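Local coordinates for protein Afp3 (Serratia entomophila, PDB 6RBN) that probably builds part of the contractile sheath around the inner tube of the anti-feeding prophage, an injection particle, at residues I47-S52 with P125-P130; G51-Y56 with T110-L115. All blocks are in the same frame, centred on the assembly; numbering follows the deposited sequence.

Contact 1 of 2, residues I47-S52 with P125-P130; sequences ITRIGS and PCYLYP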
# COMPACT_ATOMS: atom_id res chain seq x y z
N ILE D 47 -7.18 34.31 64.18
CA ILE D 47 -7.89 33.13 63.69
C ILE D 47 -6.87 32.05 63.36
O ILE D 47 -5.94 32.28 62.59
CB ILE D 47 -8.75 33.48 62.46
CG1 ILE D 47 -9.87 34.44 62.85
CG2 ILE D 47 -9.30 32.22 61.83
CD1 ILE D 47 -10.61 35.00 61.68
N THR D 48 -7.05 30.87 63.96
CA THR D 48 -6.15 29.75 63.76
C THR D 48 -6.87 28.61 63.06
O THR D 48 -8.07 28.40 63.24
CB THR D 48 -5.58 29.25 65.08
OG1 THR D 48 -6.65 28.82 65.93
CG2 THR D 48 -4.81 30.36 65.77
N ARG D 49 -6.12 27.85 62.27
CA ARG D 49 -6.65 26.69 61.56
C ARG D 49 -6.44 25.44 62.40
O ARG D 49 -5.34 25.20 62.90
CB ARG D 49 -5.96 26.53 60.20
CG ARG D 49 -6.54 25.41 59.36
CD ARG D 49 -5.83 25.30 58.03
NE ARG D 49 -6.41 24.24 57.21
CZ ARG D 49 -6.01 22.97 57.25
NH1 ARG D 49 -5.05 22.60 58.08
NH2 ARG D 49 -6.59 22.07 56.47
N ILE D 50 -7.50 24.65 62.55
CA ILE D 50 -7.49 23.45 63.38
C ILE D 50 -7.83 22.28 62.47
O ILE D 50 -9.01 21.96 62.27
CB ILE D 50 -8.47 23.57 64.55
CG1 ILE D 50 -8.13 24.78 65.40
CG2 ILE D 50 -8.42 22.35 65.44
CD1 ILE D 50 -6.76 24.72 66.02
N GLY D 51 -6.80 21.63 61.93
CA GLY D 51 -7.01 20.63 60.90
C GLY D 51 -7.64 19.34 61.39
O GLY D 51 -8.28 18.63 60.61
N SER D 52 -7.47 19.02 62.67
CA SER D 52 -8.05 17.81 63.24
C SER D 52 -8.27 18.05 64.73
O SER D 52 -7.96 19.12 65.26
CB SER D 52 -7.15 16.60 63.01
OG SER D 52 -5.92 16.73 63.69
N PRO D 125 -11.42 21.71 57.97
CA PRO D 125 -10.25 22.51 58.38
C PRO D 125 -10.51 23.42 59.57
O PRO D 125 -9.55 23.82 60.23
CB PRO D 125 -9.92 23.30 57.10
CG PRO D 125 -10.50 22.48 55.99
CD PRO D 125 -11.76 21.90 56.55
N CYS D 126 -11.77 23.82 59.80
CA CYS D 126 -12.27 24.30 61.10
C CYS D 126 -11.52 25.47 61.72
O CYS D 126 -10.78 25.29 62.69
CB CYS D 126 -12.30 23.12 62.08
SG CYS D 126 -13.17 23.43 63.63
N TYR D 127 -11.62 26.66 61.13
CA TYR D 127 -11.02 27.85 61.72
C TYR D 127 -11.71 28.23 63.03
O TYR D 127 -12.91 28.05 63.18
CB TYR D 127 -11.07 29.02 60.73
CG TYR D 127 -10.15 28.84 59.56
CD1 TYR D 127 -8.81 29.21 59.64
CD2 TYR D 127 -10.60 28.27 58.38
CE1 TYR D 127 -7.96 29.04 58.58
CE2 TYR D 127 -9.75 28.09 57.32
CZ TYR D 127 -8.44 28.47 57.42
OH TYR D 127 -7.59 28.30 56.35
N LEU D 128 -10.92 28.72 63.98
CA LEU D 128 -11.42 29.13 65.29
C LEU D 128 -11.02 30.56 65.58
O LEU D 128 -9.93 31.00 65.21
CB LEU D 128 -10.89 28.24 66.41
CG LEU D 128 -11.22 26.76 66.44
CD1 LEU D 128 -10.64 26.15 67.70
CD2 LEU D 128 -12.71 26.52 66.35
N TYR D 129 -11.90 31.28 66.26
CA TYR D 129 -11.61 32.63 66.75
C TYR D 129 -11.96 32.71 68.23
O TYR D 129 -13.14 32.86 68.58
CB TYR D 129 -12.39 33.68 65.97
CG TYR D 129 -12.10 35.10 66.41
CD1 TYR D 129 -10.90 35.70 66.11
CD2 TYR D 129 -13.05 35.82 67.12
CE1 TYR D 129 -10.63 36.99 66.51
CE2 TYR D 129 -12.79 37.12 67.52
CZ TYR D 129 -11.58 37.69 67.21
OH TYR D 129 -11.32 38.98 67.61
N PRO D 130 -10.98 32.60 69.13
CA PRO D 130 -11.28 32.70 70.57
C PRO D 130 -11.66 34.11 71.00
O PRO D 130 -10.87 35.05 70.90
CB PRO D 130 -9.98 32.23 71.23
CG PRO D 130 -8.93 32.50 70.23
CD PRO D 130 -9.56 32.29 68.89
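Thr48 and Leu128 face each other as the hydrogen-bonded pair of a short antiparallel ladder, in which 48-49 forms one outer strand of a mixed sheet, three-stranded within this chain, and 127-130 the middle one. Both peptide groups of the pair are used: Thr48 N gives its hydrogen to Leu128 O at 3.1 Å, within the carbonyl plane, and Leu128 N returns one to Thr48 O at 3.0 Å. On its other edge the middle strand bonds to the backbone of Phe32. Beyond Arg49 the ladder frays, and Ile50 N makes two weak bonds, to Pro125 O and Cys126 O.

Arg49 is extended, with CG anti to its backbone N (chi1 -175°); this CG lies over one face of the Tyr127 ring, with Arg49 CB 3.6 Å from Tyr127 CE1. The Pro125 ring gives the arginine's polar end an apolar neighbour, Pro125 CB lying 3.6 Å from Arg49 NH2. The tyrosine's polar end is held elsewhere, its OH hydrogen-bonded to Glu152. Beta-branched Ile47 divides its surface between two aromatic rings, CG2 against Tyr127 and CG1 against Tyr129. Ile50 and Leu128, both suited to a buried place, cross at about a right angle, Ile50 CG1 lying 3.7 Å from Leu128 CD1.

Contact 2 of 2, residues G51-Y56 with T110-L115; sequences GSWLDY and TASVAL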
# COMPACT_ATOMS: atom_id res chain seq x y z
N GLY D 51 -6.80 21.63 61.93
CA GLY D 51 -7.01 20.63 60.90
C GLY D 51 -7.64 19.34 61.39
O GLY D 51 -8.28 18.63 60.61
N SER D 52 -7.47 19.02 62.67
CA SER D 52 -8.05 17.81 63.24
C SER D 52 -8.27 18.05 64.73
O SER D 52 -7.96 19.12 65.26
CB SER D 52 -7.15 16.60 63.01
OG SER D 52 -5.92 16.73 63.69
N TRP D 53 -8.82 17.04 65.41
CA TRP D 53 -9.00 17.15 66.86
C TRP D 53 -7.66 17.09 67.58
O TRP D 53 -7.51 17.66 68.67
CB TRP D 53 -9.93 16.04 67.35
CG TRP D 53 -10.13 16.07 68.83
CD1 TRP D 53 -9.58 15.23 69.74
CD2 TRP D 53 -10.90 17.02 69.57
NE1 TRP D 53 -9.98 15.58 71.01
CE2 TRP D 53 -10.79 16.67 70.93
CE3 TRP D 53 -11.69 18.12 69.22
CZ2 TRP D 53 -11.43 17.39 71.93
CZ3 TRP D 53 -12.32 18.82 70.22
CH2 TRP D 53 -12.19 18.46 71.56
N LEU D 54 -6.67 16.42 66.99
CA LEU D 54 -5.33 16.38 67.57
C LEU D 54 -4.67 17.75 67.54
O LEU D 54 -3.86 18.08 68.41
CB LEU D 54 -4.48 15.36 66.82
CG LEU D 54 -3.12 14.96 67.39
CD1 LEU D 54 -3.17 14.84 68.90
CD2 LEU D 54 -2.71 13.65 66.79
N ASP D 55 -5.00 18.57 66.54
CA ASP D 55 -4.46 19.92 66.49
C ASP D 55 -5.11 20.81 67.53
O ASP D 55 -4.51 21.78 68.00
CB ASP D 55 -4.65 20.51 65.09
CG ASP D 55 -3.78 19.85 64.05
OD1 ASP D 55 -2.69 19.35 64.42
OD2 ASP D 55 -4.17 19.83 62.86
N TYR D 56 -6.35 20.50 67.92
CA TYR D 56 -7.03 21.29 68.94
C TYR D 56 -6.45 21.02 70.32
O TYR D 56 -6.33 21.94 71.14
CB TYR D 56 -8.53 20.99 68.93
CG TYR D 56 -9.31 21.76 69.97
CD1 TYR D 56 -9.56 23.11 69.81
CD2 TYR D 56 -9.80 21.13 71.10
CE1 TYR D 56 -10.27 23.82 70.75
CE2 TYR D 56 -10.51 21.84 72.05
CZ TYR D 56 -10.74 23.18 71.87
OH TYR D 56 -11.45 23.88 72.81
N THR D 110 -18.07 24.83 77.51
CA THR D 110 -18.75 24.06 76.47
C THR D 110 -18.15 24.27 75.09
O THR D 110 -18.68 23.72 74.11
CB THR D 110 -20.24 24.41 76.44
OG1 THR D 110 -20.39 25.81 76.18
CG2 THR D 110 -20.92 24.06 77.75
N ALA D 111 -17.07 25.04 74.96
CA ALA D 111 -16.49 25.29 73.65
C ALA D 111 -15.69 24.10 73.15
O ALA D 111 -15.66 23.84 71.94
CB ALA D 111 -15.61 26.53 73.69
N SER D 112 -15.04 23.36 74.05
CA SER D 112 -14.32 22.17 73.65
C SER D 112 -15.25 20.99 73.41
O SER D 112 -14.89 20.08 72.64
CB SER D 112 -13.28 21.79 74.70
OG SER D 112 -12.61 20.60 74.35
N VAL D 113 -16.42 20.97 74.04
CA VAL D 113 -17.39 19.92 73.80
C VAL D 113 -18.04 20.11 72.43
O VAL D 113 -18.33 19.13 71.73
CB VAL D 113 -18.43 19.90 74.94
CG1 VAL D 113 -19.49 18.83 74.73
CG2 VAL D 113 -17.73 19.69 76.28
N ALA D 114 -18.24 21.36 72.02
CA ALA D 114 -18.91 21.64 70.75
C ALA D 114 -18.04 21.28 69.55
O ALA D 114 -18.58 20.98 68.48
CB ALA D 114 -19.32 23.11 70.69
N LEU D 115 -16.72 21.29 69.70
CA LEU D 115 -15.88 20.86 68.58
C LEU D 115 -15.78 19.35 68.46
O LEU D 115 -15.59 18.85 67.36
CB LEU D 115 -14.47 21.43 68.68
CG LEU D 115 -14.32 22.88 68.29
CD1 LEU D 115 -12.88 23.24 68.35
CD2 LEU D 115 -14.85 23.08 66.89
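Leu115 lays its CD1 methyl over one face of the Tyr56 ring, a CH-pi contact in which the carbon sits 3.9 Å from the ring centroid and 27° off the normal. The methyl is displaced toward the CD1-CE1 side of the ring. Ser112 meets the same ring differently: its OG lies at the edge, near the ring plane, 3.4 Å from Tyr56 CE2, while its CB approaches the tyrosine OH. Leucine therefore serves the face and serine the rim, where its short side chain lets OG lie at the ring edge while bonded to the backbone Ser62 O.

Trp53 presents its edge to both residues. The indole reaches across with the far end of its six-membered ring, CH2 coming 3.3 Å from the backbone Ser112 O and CZ3 3.7 Å from Leu115 CB. Trp53 and Tyr56, about one turn apart in the helix, both have CG anti to the backbone N (chi1 179° and 180°), which carries both rings across the gap to 110-115 and leaves Tyr56 CB over one face of the indole.

The contact is thus helix-to-helix packing, the start of helix 53-59 against the start of helix 111-120, bridged by long aromatic side chains between backbones whose closest CA atoms, those of Trp53 and Leu115, are 8.0 Å apart. No hydrogen bond joins the two segments. The Tyr56 ring also meets that of Phe60, and the indole packs on Arg116 and Phe119, one and four residues beyond Leu115 in its helix.

From the N terminus the chain passes strand 31-34, then strand 48-49 and directly helix 53-59; after a long excursion, partly unmodelled, it returns through helix 111-120 to strand 127-130. Contact 1 closes the larger loop, pairing strand with strand, and contact 2 closes a smaller one within it, helix on helix, so the two are nested. They share Gly51 and Ser52 at the bend between strand and helix, and their centres lie about 9 Å apart. Leu128 joins them, its CD1 packing on both Leu115 and Tyr56, while Cys126 SG also touches Leu115. The helix pair is thereby tied to the three-stranded sheet.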